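Local coordinates for protein Zn-dependent hydrolase of metallo-beta-lactamase superfamily TM0207 (Thermotoga maritima, PDB 1VJN) that probably acts as a zinc-dependent hydrolase of the metallo-beta-lactamase superfamily, with a substrate that is not established, at residues V33-D38 with V118-D123; V53-Q58 with N63-V68; V144-T149 with D187-L192. All blocks are in the same frame, centred on the assembly; numbering follows the deposited sequence.

Contact 1: V33-D38 with V118-D123; sequences VTDPFD and VCHLGD
The imidazole of His120 pushes its CD2–NE2 side against the hydroxyl end of Thr34, CD2 lying 3.4 Å from OG1, while on the far side of NE2 its CE1 comes to 3.5 Å from OD2 of Asp35. Thr34 and His120 reach for each other from opposite directions, and the ring meets both oxygens obliquely. The Asp35 carboxylate is turned steeply to the imidazole, the two planes standing 69° apart. In Thr34 the hydroxyl sits between the backbone N and the carbonyl carbon (chi1 62°), which leaves CG2 beside the N and brings it to 3.8 Å from His120 CD2.

The polar ends are settled by partners beyond the pair. Ala21 O accepts from both Thr34 OG1 and His120 NE2, and Phe23 N donates to the same Thr34 hydroxyl. On the other ring nitrogen, Gly122 N donates to His120 ND1 over 3.1 Å, approaching from 31° outside the ring plane. One nitrogen accepting and the other donating is consistent with a proton on NE2 and should help hold the rotation of this buried ring.

Strands 30-34 and 116-120 belong to the two different sheets of the metallo-hydrolase/oxidoreductase fold, the alpha-beta/beta-alpha sandwich, and here their C-terminal ends face each other across the interior, with the CA atoms of Thr34 and His120 8.0 Å apart. Loops leaving such strand ends build the active-site rim in this superfamily. Asp123, which probably corresponds to a metal-ligand aspartate of the family, follows shortly after. A water donates to Asp35 OD2 at 2.9 Å and, more weakly, to Asp123 OD1 at 3.0 Å. Ser56 OG is also hydrogen-bonded to Asp35 OD2.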
ATOM      1  N   VAL A  33       3.645   8.906   4.563  1.00 16.52           N
ATOM      2  CA  VAL A  33       2.494   9.089   3.687  1.00 18.84           C
ATOM      3  C   VAL A  33       2.829   8.576   2.273  1.00 18.08           C
ATOM      4  O   VAL A  33       3.845   8.951   1.667  1.00 17.22           O
ATOM      5  CB  VAL A  33       1.990  10.546   3.669  1.00 17.26           C
ATOM      6  CG1 VAL A  33       0.725  10.681   2.735  1.00 24.00           C
ATOM      7  CG2 VAL A  33       1.645  11.011   5.070  1.00 23.47           C
ATOM      8  N   THR A  34       2.023   7.651   1.778  1.00 18.91           N
ATOM      9  CA  THR A  34       2.178   7.150   0.420  1.00 18.13           C
ATOM     10  C   THR A  34       1.289   7.899  -0.526  1.00 20.14           C
ATOM     11  O   THR A  34       0.185   8.218  -0.171  1.00 19.73           O
ATOM     12  CB  THR A  34       1.784   5.705   0.310  1.00 19.63           C
ATOM     13  OG1 THR A  34       0.394   5.562   0.638  1.00 17.62           O
ATOM     14  CG2 THR A  34       2.535   4.908   1.366  1.00 19.06           C
ATOM     15  N   ASP A  35       1.787   8.159  -1.731  1.00 20.82           N
ATOM     16  CA  ASP A  35       0.986   8.606  -2.856  1.00 23.04           C
ATOM     17  C   ASP A  35      -0.111   9.634  -2.517  1.00 21.63           C
ATOM     18  O   ASP A  35      -1.305   9.353  -2.736  1.00 24.28           O
ATOM     19  CB  ASP A  35       0.327   7.397  -3.504  1.00 23.77           C
ATOM     20  CG  ASP A  35       1.310   6.483  -4.252  1.00 31.05           C
ATOM     21  OD1 ASP A  35       2.534   6.666  -4.185  1.00 29.16           O
ATOM     22  OD2 ASP A  35       0.921   5.535  -4.966  1.00 32.68           O
ATOM     23  N   PRO A  36       0.250  10.808  -1.989  1.00 26.30           N
ATOM     24  CA  PRO A  36      -0.762  11.814  -1.669  1.00 27.75           C
ATOM     25  C   PRO A  36      -1.332  12.424  -2.949  1.00 29.24           C
ATOM     26  O   PRO A  36      -0.722  12.301  -3.994  1.00 30.52           O
ATOM     27  CB  PRO A  36       0.000  12.843  -0.807  1.00 28.59           C
ATOM     28  CG  PRO A  36       1.440  12.640  -1.099  1.00 27.54           C
ATOM     29  CD  PRO A  36       1.612  11.286  -1.697  1.00 25.18           C
ATOM     30  N   PHE A  37      -2.482  13.081  -2.868  1.00 33.81           N
ATOM     31  CA  PHE A  37      -3.163  13.658  -4.048  1.00 37.14           C
ATOM     32  C   PHE A  37      -3.799  14.985  -3.668  1.00 41.45           C
ATOM     33  O   PHE A  37      -3.760  15.353  -2.491  1.00 42.08           O
ATOM     34  CB  PHE A  37      -4.288  12.731  -4.517  1.00 37.24           C
ATOM     35  CG  PHE A  37      -5.284  12.394  -3.416  1.00 38.37           C
ATOM     36  CD1 PHE A  37      -6.205  13.348  -2.963  1.00 38.35           C
ATOM     37  CD2 PHE A  37      -5.263  11.136  -2.794  1.00 30.55           C
ATOM     38  CE1 PHE A  37      -7.109  13.055  -1.926  1.00 41.14           C
ATOM     39  CE2 PHE A  37      -6.165  10.831  -1.775  1.00 29.15           C
ATOM     40  CZ  PHE A  37      -7.095  11.790  -1.334  1.00 36.78           C
ATOM     41  N   ASP A  38      -4.404  15.677  -4.648  1.00 47.11           N
ATOM     42  CA  ASP A  38      -5.430  16.740  -4.382  1.00 51.41           C
ATOM     43  C   ASP A  38      -6.801  16.338  -4.962  1.00 51.38           C
ATOM     44  O   ASP A  38      -7.856  16.766  -4.483  1.00 53.27           O
ATOM     45  CB  ASP A  38      -5.024  18.090  -4.975  1.00 52.66           C
ATOM     46  CG  ASP A  38      -3.634  18.551  -4.530  1.00 61.71           C
ATOM     47  OD1 ASP A  38      -3.118  18.045  -3.502  1.00 67.13           O
ATOM     48  OD2 ASP A  38      -2.982  19.418  -5.163  1.00 64.04           O
ATOM     49  N   VAL A 118       5.513  -3.715   5.976  1.00 17.43           N
ATOM     50  CA  VAL A 118       4.353  -3.222   5.270  1.00 17.63           C
ATOM     51  C   VAL A 118       4.777  -2.974   3.851  1.00 17.38           C
ATOM     52  O   VAL A 118       5.872  -2.428   3.624  1.00 18.05           O
ATOM     53  CB  VAL A 118       3.832  -1.914   5.903  1.00 20.17           C
ATOM     54  CG1 VAL A 118       2.576  -1.420   5.165  1.00 20.42           C
ATOM     55  CG2 VAL A 118       3.544  -2.117   7.392  1.00 24.63           C
ATOM     56  N   CYS A 119       3.928  -3.375   2.905  1.00 19.28           N
ATOM     57  CA  CYS A 119       4.176  -3.205   1.461  1.00 20.28           C
ATOM     58  C   CYS A 119       3.050  -2.489   0.728  1.00 18.16           C
ATOM     59  O   CYS A 119       1.925  -2.948   0.677  1.00 18.55           O
ATOM     60  CB  CYS A 119       4.409  -4.569   0.771  1.00 23.95           C
ATOM     61  SG  CYS A 119       4.914  -4.471  -0.965  1.00 22.60           S
ATOM     62  N   HIS A 120       3.406  -1.407   0.054  1.00 16.95           N
ATOM     63  CA  HIS A 120       2.480  -0.703  -0.804  1.00 16.79           C
ATOM     64  C   HIS A 120       2.858  -1.026  -2.229  1.00 17.73           C
ATOM     65  O   HIS A 120       3.921  -0.631  -2.729  1.00 15.52           O
ATOM     66  CB  HIS A 120       2.626   0.788  -0.567  1.00 17.93           C
ATOM     67  CG  HIS A 120       1.618   1.637  -1.267  1.00 22.59           C
ATOM     68  ND1 HIS A 120       1.622   1.836  -2.632  1.00 18.48           N
ATOM     69  CD2 HIS A 120       0.640   2.430  -0.770  1.00 17.41           C
ATOM     70  CE1 HIS A 120       0.644   2.669  -2.943  1.00 30.43           C
ATOM     71  NE2 HIS A 120       0.059   3.075  -1.827  1.00 22.65           N
ATOM     72  N   LEU A 121       1.959  -1.677  -2.936  1.00 16.59           N
ATOM     73  CA  LEU A 121       2.303  -2.142  -4.265  1.00 17.14           C
ATOM     74  C   LEU A 121       2.144  -1.135  -5.415  1.00 20.42           C
ATOM     75  O   LEU A 121       2.493  -1.452  -6.550  1.00 22.38           O
ATOM     76  CB  LEU A 121       1.551  -3.423  -4.546  1.00 17.23           C
ATOM     77  CG  LEU A 121       2.074  -4.709  -3.842  1.00 14.37           C
ATOM     78  CD1 LEU A 121       1.082  -5.837  -4.093  1.00 17.46           C
ATOM     79  CD2 LEU A 121       3.498  -5.135  -4.269  1.00 20.35           C
ATOM     80  N   GLY A 122       1.634   0.055  -5.139  1.00 19.66           N
ATOM     81  CA  GLY A 122       1.475   1.087  -6.149  1.00 22.08           C
ATOM     82  C   GLY A 122       0.348   0.665  -7.103  1.00 21.13           C
ATOM     83  O   GLY A 122      -0.670   0.166  -6.678  1.00 23.58           O
ATOM     84  N   ASP A 123       0.574   0.862  -8.402  1.00 20.45           N
ATOM     85  CA  ASP A 123      -0.357   0.511  -9.465  1.00 16.80           C
ATOM     86  C   ASP A 123       0.150  -0.721 -10.201  1.00 16.66           C
ATOM     87  O   ASP A 123       0.112  -0.807 -11.408  1.00 23.19           O
ATOM     88  CB  ASP A 123      -0.430   1.704 -10.392  1.00 20.99           C
ATOM     89  CG  ASP A 123      -1.038   2.919  -9.695  1.00 30.46           C
ATOM     90  OD1 ASP A 123      -2.078   2.758  -9.037  1.00 40.47           O
ATOM     91  OD2 ASP A 123      -0.547   4.048  -9.704  1.00 47.78           O
TER
HETATM   92  O   HOH W   1      -0.782   3.733  -6.500  1.00 44.96           O

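Contact 2: V53-Q58 with N63-V68; sequences VTESHQ and NAHHLV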
ATOM      1  N   VAL A  53       7.456  10.935   2.684  1.00 16.18           N
ATOM      2  CA  VAL A  53       6.449  10.773   1.659  1.00 15.71           C
ATOM      3  C   VAL A  53       7.024   9.874   0.581  1.00 17.37           C
ATOM      4  O   VAL A  53       8.109  10.152   0.047  1.00 18.07           O
ATOM      5  CB  VAL A  53       6.015  12.128   1.044  1.00 14.77           C
ATOM      6  CG1 VAL A  53       5.100  11.915  -0.142  1.00 21.53           C
ATOM      7  CG2 VAL A  53       5.328  12.999   2.065  1.00 15.74           C
ATOM      8  N   THR A  54       6.317   8.797   0.240  1.00 15.55           N
ATOM      9  CA  THR A  54       6.714   8.024  -0.955  1.00 17.65           C
ATOM     10  C   THR A  54       5.762   8.184  -2.158  1.00 20.35           C
ATOM     11  O   THR A  54       4.567   8.403  -1.985  1.00 19.95           O
ATOM     12  CB  THR A  54       6.782   6.561  -0.613  1.00 19.04           C
ATOM     13  OG1 THR A  54       5.487   6.116  -0.201  1.00 17.52           O
ATOM     14  CG2 THR A  54       7.762   6.266   0.578  1.00 18.06           C
ATOM     15  N   GLU A  55       6.303   8.011  -3.374  1.00 22.03           N
ATOM     16  CA  GLU A  55       5.537   8.143  -4.602  1.00 21.50           C
ATOM     17  C   GLU A  55       5.835   6.970  -5.495  1.00 17.54           C
ATOM     18  O   GLU A  55       6.945   6.850  -5.978  1.00 16.95           O
ATOM     19  CB  GLU A  55       5.953   9.412  -5.387  1.00 20.76           C
ATOM     20  CG  GLU A  55       5.869  10.745  -4.649  1.00 33.06           C
ATOM     21  CD  GLU A  55       4.483  11.345  -4.554  1.00 47.12           C
ATOM     22  OE1 GLU A  55       3.466  10.726  -5.011  1.00 51.15           O
ATOM     23  OE2 GLU A  55       4.439  12.478  -4.015  1.00 52.61           O
ATOM     24  N   SER A  56       4.833   6.168  -5.769  1.00 17.31           N
ATOM     25  CA  SER A  56       4.926   5.050  -6.666  1.00 19.63           C
ATOM     26  C   SER A  56       5.201   5.408  -8.127  1.00 21.29           C
ATOM     27  O   SER A  56       5.783   4.591  -8.853  1.00 20.77           O
ATOM     28  CB  SER A  56       3.664   4.198  -6.533  1.00 17.37           C
ATOM     29  OG  SER A  56       2.561   4.888  -7.017  1.00 28.66           O
ATOM     30  N   HIS A  57       4.799   6.607  -8.566  1.00 22.40           N
ATOM     31  CA  HIS A  57       5.090   7.071  -9.909  1.00 27.60           C
ATOM     32  C   HIS A  57       5.126   8.604  -9.952  1.00 32.47           C
ATOM     33  O   HIS A  57       4.629   9.256  -9.044  1.00 32.22           O
ATOM     34  CB  HIS A  57       4.082   6.536 -10.908  1.00 29.92           C
ATOM     35  CG  HIS A  57       2.670   6.805 -10.538  1.00 34.12           C
ATOM     36  ND1 HIS A  57       1.985   6.030  -9.629  1.00 34.00           N
ATOM     37  CD2 HIS A  57       1.822   7.795 -10.908  1.00 40.68           C
ATOM     38  CE1 HIS A  57       0.776   6.531  -9.452  1.00 39.96           C
ATOM     39  NE2 HIS A  57       0.644   7.588 -10.232  1.00 36.35           N
ATOM     40  N   GLN A  58       5.741   9.174 -10.977  1.00 38.83           N
ATOM     41  CA  GLN A  58       5.905  10.651 -11.033  1.00 44.89           C
ATOM     42  C   GLN A  58       4.677  11.334 -11.613  1.00 48.10           C
ATOM     43  O   GLN A  58       3.916  10.710 -12.335  1.00 50.53           O
ATOM     44  CB  GLN A  58       7.146  11.036 -11.827  1.00 46.33           C
ATOM     45  CG  GLN A  58       8.441  10.459 -11.248  1.00 54.62           C
ATOM     46  CD  GLN A  58       9.506  11.520 -11.004  1.00 63.29           C
ATOM     47  OE1 GLN A  58       9.820  12.299 -11.899  1.00 71.10           O
ATOM     48  NE2 GLN A  58      10.061  11.551  -9.793  1.00 65.13           N
ATOM     49  N   ASN A  63       2.914  18.282  -8.663  1.00 59.55           N
ATOM     50  CA  ASN A  63       3.238  18.049  -7.257  1.00 59.84           C
ATOM     51  C   ASN A  63       2.002  17.715  -6.417  1.00 58.94           C
ATOM     52  O   ASN A  63       1.265  18.596  -5.979  1.00 58.41           O
ATOM     53  CB  ASN A  63       3.986  19.257  -6.665  1.00 61.40           C
ATOM     54  CG  ASN A  63       4.462  19.017  -5.221  1.00 64.40           C
ATOM     55  OD1 ASN A  63       4.034  18.067  -4.563  1.00 63.93           O
ATOM     56  ND2 ASN A  63       5.343  19.891  -4.727  1.00 64.68           N
ATOM     57  N   ALA A  64       1.802  16.421  -6.196  1.00 58.19           N
ATOM     58  CA  ALA A  64       0.766  15.906  -5.296  1.00 58.87           C
ATOM     59  C   ALA A  64       0.950  16.368  -3.831  1.00 58.42           C
ATOM     60  O   ALA A  64      -0.027  16.757  -3.146  1.00 57.58           O
ATOM     61  CB  ALA A  64       0.764  14.356  -5.353  1.00 58.01           C
ATOM     62  N   HIS A  65       2.216  16.324  -3.389  1.00 56.89           N
ATOM     63  CA  HIS A  65       2.590  16.352  -1.969  1.00 54.38           C
ATOM     64  C   HIS A  65       2.845  17.738  -1.409  1.00 54.52           C
ATOM     65  O   HIS A  65       3.275  17.862  -0.264  1.00 54.38           O
ATOM     66  CB  HIS A  65       3.806  15.435  -1.688  1.00 51.69           C
ATOM     67  CG  HIS A  65       5.091  15.912  -2.280  1.00 47.69           C
ATOM     68  ND1 HIS A  65       5.741  15.230  -3.286  1.00 49.16           N
ATOM     69  CD2 HIS A  65       5.849  17.006  -2.015  1.00 50.03           C
ATOM     70  CE1 HIS A  65       6.841  15.885  -3.622  1.00 52.53           C
ATOM     71  NE2 HIS A  65       6.937  16.961  -2.857  1.00 52.19           N
ATOM     72  N   HIS A  66       2.548  18.784  -2.173  1.00 55.94           N
ATOM     73  CA  HIS A  66       2.751  20.157  -1.658  1.00 56.11           C
ATOM     74  C   HIS A  66       1.793  20.574  -0.490  1.00 53.40           C
ATOM     75  O   HIS A  66       1.980  21.621   0.117  1.00 49.90           O
ATOM     76  CB  HIS A  66       2.687  21.167  -2.814  1.00 58.31           C
ATOM     77  CG  HIS A  66       1.295  21.551  -3.198  1.00 65.05           C
ATOM     78  ND1 HIS A  66       0.504  20.768  -4.014  1.00 66.88           N
ATOM     79  CD2 HIS A  66       0.543  22.626  -2.856  1.00 68.16           C
ATOM     80  CE1 HIS A  66      -0.672  21.350  -4.165  1.00 71.43           C
ATOM     81  NE2 HIS A  66      -0.674  22.478  -3.471  1.00 73.38           N
ATOM     82  N   LEU A  67       0.785  19.756  -0.176  1.00 51.39           N
ATOM     83  CA  LEU A  67      -0.124  20.030   0.939  1.00 49.72           C
ATOM     84  C   LEU A  67       0.029  19.102   2.173  1.00 47.07           C
ATOM     85  O   LEU A  67      -0.744  19.221   3.128  1.00 48.34           O
ATOM     86  CB  LEU A  67      -1.561  19.954   0.441  1.00 51.13           C
ATOM     87  CG  LEU A  67      -1.991  21.027  -0.564  1.00 57.80           C
ATOM     88  CD1 LEU A  67      -3.414  20.717  -1.025  1.00 60.60           C
ATOM     89  CD2 LEU A  67      -1.905  22.466   0.003  1.00 60.75           C
ATOM     90  N   VAL A  68       0.999  18.182   2.151  1.00 41.19           N
ATOM     91  CA  VAL A  68       1.322  17.352   3.317  1.00 34.50           C
ATOM     92  C   VAL A  68       2.162  18.225   4.232  1.00 28.55           C
ATOM     93  O   VAL A  68       2.935  19.017   3.754  1.00 25.76           O
ATOM     94  CB  VAL A  68       2.136  16.082   2.921  1.00 34.70           C
ATOM     95  CG1 VAL A  68       2.517  15.250   4.144  1.00 31.57           C
ATOM     96  CG2 VAL A  68       1.358  15.213   1.947  1.00 34.36           C
TER
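Val53, in the short strand 52-54, faces His65 in the loop that follows, their CA atoms 7.7 Å apart, and the two segments are joined through side chains. The clearest link is polar: His65 ND1 donates to Glu55 OE2 over 3.1 Å at 162°, with the oxygen in the plane of the imidazole and met nearly along its C–O bond. The side chains cross at about a right angle, and the carboxylate is turned 40° from the ring. A bend in the glutamate chain at chi2 (-79°) carries OE2 round to this position. Asn63 OD1 lies over the centre of one ring face, 3.2 Å above it, and takes a weak bond from His65 N. Beside this pair the contact turns apolar: Val53 CG1 rests 4.1 Å from His65 CB, and Val53 CG2 meets Val68 CG1 tip to tip at 4.2 Å.

Beyond Glu55 come Ser56 and then His57, the first histidine of the HxHxDH signature that in relatives supplies metal ligands; His57 ND1 donates to Ser56 OG. His65 lies beyond that signature in sequence. Its bond to Glu55 places a proton on ND1, and the neighbouring carboxylate would probably favour a protonated, positively charged imidazole at this partly exposed site.

Contact 3: V144-T149 with D187-L192; sequences VPVGGT and DDFLKL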
ATOM      1  N   VAL A 144      -2.744  -3.699  -1.773  1.00 21.56           N
ATOM      2  CA  VAL A 144      -2.696  -4.359  -3.103  1.00 19.71           C
ATOM      3  C   VAL A 144      -3.860  -3.862  -3.996  1.00 18.52           C
ATOM      4  O   VAL A 144      -4.986  -3.823  -3.553  1.00 19.13           O
ATOM      5  CB  VAL A 144      -2.679  -5.939  -2.947  1.00 18.00           C
ATOM      6  CG1 VAL A 144      -3.935  -6.437  -2.331  1.00 20.04           C
ATOM      7  CG2 VAL A 144      -2.523  -6.648  -4.283  1.00 20.32           C
ATOM      8  N   PRO A 145      -3.571  -3.421  -5.232  1.00 19.22           N
ATOM      9  CA  PRO A 145      -4.592  -3.016  -6.157  1.00 22.18           C
ATOM     10  C   PRO A 145      -5.330  -4.238  -6.700  1.00 19.12           C
ATOM     11  O   PRO A 145      -4.710  -5.271  -6.863  1.00 18.44           O
ATOM     12  CB  PRO A 145      -3.792  -2.328  -7.285  1.00 19.87           C
ATOM     13  CG  PRO A 145      -2.482  -2.965  -7.265  1.00 20.22           C
ATOM     14  CD  PRO A 145      -2.240  -3.307  -5.842  1.00 21.89           C
ATOM     15  N   VAL A 146      -6.640  -4.122  -6.924  1.00 18.75           N
ATOM     16  CA  VAL A 146      -7.453  -5.227  -7.387  1.00 19.60           C
ATOM     17  C   VAL A 146      -8.495  -4.889  -8.468  1.00 19.57           C
ATOM     18  O   VAL A 146      -9.350  -5.721  -8.770  1.00 21.69           O
ATOM     19  CB  VAL A 146      -8.231  -5.863  -6.188  1.00 17.25           C
ATOM     20  CG1 VAL A 146      -7.260  -6.353  -5.104  1.00 18.46           C
ATOM     21  CG2 VAL A 146      -9.296  -4.889  -5.592  1.00 17.97           C
ATOM     22  N   GLY A 147      -8.452  -3.688  -9.039  1.00 20.10           N
ATOM     23  CA  GLY A 147      -9.477  -3.281 -10.011  1.00 20.88           C
ATOM     24  C   GLY A 147      -9.383  -3.851 -11.422  1.00 19.45           C
ATOM     25  O   GLY A 147     -10.346  -3.714 -12.176  1.00 15.44           O
ATOM     26  N   GLY A 148      -8.224  -4.388 -11.826  1.00 18.97           N
ATOM     27  CA  GLY A 148      -8.135  -5.240 -13.045  1.00 23.46           C
ATOM     28  C   GLY A 148      -7.766  -4.787 -14.467  1.00 28.52           C
ATOM     29  O   GLY A 148      -7.402  -5.632 -15.331  1.00 34.05           O
ATOM     30  N   THR A 149      -7.854  -3.512 -14.765  1.00 28.63           N
ATOM     31  CA  THR A 149      -7.542  -3.064 -16.153  1.00 26.31           C
ATOM     32  C   THR A 149      -6.253  -2.237 -16.142  1.00 26.09           C
ATOM     33  O   THR A 149      -5.308  -2.511 -16.870  1.00 24.83           O
ATOM     34  CB  THR A 149      -8.721  -2.215 -16.619  1.00 25.93           C
ATOM     35  OG1 THR A 149      -9.835  -3.077 -16.807  1.00 24.25           O
ATOM     36  CG2 THR A 149      -8.524  -1.583 -17.988  1.00 28.11           C
ATOM     37  N   ASP A 187     -15.730  -6.629  -4.153  1.00 18.26           N
ATOM     38  CA  ASP A 187     -16.393  -7.919  -3.920  1.00 21.74           C
ATOM     39  C   ASP A 187     -15.808  -9.060  -4.762  1.00 22.83           C
ATOM     40  O   ASP A 187     -15.824 -10.208  -4.323  1.00 17.17           O
ATOM     41  CB  ASP A 187     -17.893  -7.807  -4.195  1.00 25.59           C
ATOM     42  CG  ASP A 187     -18.647  -6.973  -3.135  1.00 36.36           C
ATOM     43  OD1 ASP A 187     -18.044  -6.495  -2.128  1.00 42.05           O
ATOM     44  OD2 ASP A 187     -19.884  -6.752  -3.244  1.00 50.97           O
ATOM     45  N   ASP A 188     -15.275  -8.755  -5.963  1.00 23.42           N
ATOM     46  CA  ASP A 188     -14.637  -9.788  -6.800  1.00 21.98           C
ATOM     47  C   ASP A 188     -13.363 -10.341  -6.193  1.00 19.69           C
ATOM     48  O   ASP A 188     -12.986 -11.465  -6.423  1.00 23.00           O
ATOM     49  CB  ASP A 188     -14.283  -9.230  -8.184  1.00 24.28           C
ATOM     50  CG  ASP A 188     -15.498  -8.998  -9.050  1.00 23.07           C
ATOM     51  OD1 ASP A 188     -16.645  -9.110  -8.558  1.00 37.76           O
ATOM     52  OD2 ASP A 188     -15.404  -8.682 -10.249  1.00 39.69           O
ATOM     53  N   PHE A 189     -12.655  -9.531  -5.450  1.00 18.52           N
ATOM     54  CA  PHE A 189     -11.502 -10.005  -4.701  1.00 16.55           C
ATOM     55  C   PHE A 189     -11.946 -10.740  -3.442  1.00 15.04           C
ATOM     56  O   PHE A 189     -11.438 -11.820  -3.114  1.00 18.20           O
ATOM     57  CB  PHE A 189     -10.653  -8.798  -4.395  1.00 14.41           C
ATOM     58  CG  PHE A 189      -9.381  -9.087  -3.674  1.00 16.04           C
ATOM     59  CD1 PHE A 189      -8.379  -9.821  -4.268  1.00 16.23           C
ATOM     60  CD2 PHE A 189      -9.160  -8.543  -2.395  1.00 19.45           C
ATOM     61  CE1 PHE A 189      -7.199 -10.046  -3.616  1.00 20.59           C
ATOM     62  CE2 PHE A 189      -7.977  -8.781  -1.732  1.00 21.01           C
ATOM     63  CZ  PHE A 189      -6.991  -9.517  -2.335  1.00 19.25           C
ATOM     64  N   LEU A 190     -12.918 -10.187  -2.729  1.00 18.74           N
ATOM     65  CA  LEU A 190     -13.353 -10.787  -1.448  1.00 19.77           C
ATOM     66  C   LEU A 190     -13.867 -12.219  -1.584  1.00 19.55           C
ATOM     67  O   LEU A 190     -13.692 -13.041  -0.684  1.00 19.93           O
ATOM     68  CB  LEU A 190     -14.437  -9.932  -0.772  1.00 19.41           C
ATOM     69  CG  LEU A 190     -14.055  -8.482  -0.504  1.00 22.21           C
ATOM     70  CD1 LEU A 190     -15.194  -7.723   0.203  1.00 18.24           C
ATOM     71  CD2 LEU A 190     -12.774  -8.395   0.295  1.00 25.93           C
ATOM     72  N   LYS A 191     -14.537 -12.512  -2.691  1.00 21.21           N
ATOM     73  CA  LYS A 191     -15.046 -13.852  -2.930  1.00 21.14           C
ATOM     74  C   LYS A 191     -13.946 -14.936  -3.020  1.00 20.20           C
ATOM     75  O   LYS A 191     -14.240 -16.118  -2.961  1.00 18.89           O
ATOM     76  CB  LYS A 191     -15.970 -13.895  -4.160  1.00 24.36           C
ATOM     77  CG  LYS A 191     -15.355 -13.401  -5.462  1.00 35.74           C
ATOM     78  CD  LYS A 191     -15.699 -14.276  -6.678  1.00 48.06           C
ATOM     79  CE  LYS A 191     -17.200 -14.423  -6.935  1.00 52.50           C
ATOM     80  NZ  LYS A 191     -17.487 -15.570  -7.892  1.00 57.60           N
ATOM     81  N   LEU A 192     -12.680 -14.538  -3.097  1.00 19.99           N
ATOM     82  CA  LEU A 192     -11.591 -15.491  -3.230  1.00 18.13           C
ATOM     83  C   LEU A 192     -11.044 -15.949  -1.897  1.00 18.92           C
ATOM     84  O   LEU A 192     -10.146 -16.790  -1.850  1.00 21.94           O
ATOM     85  CB  LEU A 192     -10.470 -14.855  -4.066  1.00 16.02           C
ATOM     86  CG  LEU A 192     -10.876 -14.416  -5.482  1.00 21.71           C
ATOM     87  CD1 LEU A 192      -9.697 -13.668  -6.156  1.00 27.79           C
ATOM     88  CD2 LEU A 192     -11.369 -15.602  -6.352  1.00 24.84           C
TER
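Val146, just past the end of strand 141-145, comes closest to the short helix 187-190 at Phe189, their CA atoms 6.8 Å apart. The valine lays its CG1 methyl over one face of the phenylalanine ring, 3.7 Å from the centroid and 12° off the ring normal, a nearly centred CH-pi contact. With Phe189 CG anti to its own backbone N (chi1 -177°), the ring leaves the helix toward the strand and offers that face, and the two side chains cross at about a right angle. Farther out along the ring, Val144 CG1 touches Phe189 CZ at 4.3 Å in an oblique apolar approach.

Ala157 of helix 154-163 touches all three side chains, Ile169 and Pro171 of the adjoining strand 168-172 also pack on Phe189, and Phe193 meets its ring edge to face. The helix is thus packed on a face of the eight-stranded sheet, beside helix 154-163. Since no polar group takes part across the segments, the hold between them rests on dispersion, on the weak attraction of a methyl for the pi face, and on the exclusion of water from three buried side chains.

How the contacts relate
From the N terminus, strand 30-34 opens contact 1, which closes only when the chain reaches strand 116-120, with 79 residues between 33-38 and 118-123. Contact 2 is nested inside that loop: it closes the short loop between 53-58 and 63-68, part of which is not modelled, and its strand 52-54 is a sheet neighbour of 30-34. Contact 3 comes later, in series, closing the excursion from strand 141-145 to helix 187-190. Contact 1 bridges the two sheets, contact 2 fastens a surface loop to the first, and contact 3 seats a helix on the second. Strands 116-120 and 141-145 are neighbours, and just past the first of them Leu121 CD1 packs 3.7 Å from Val144 CG2.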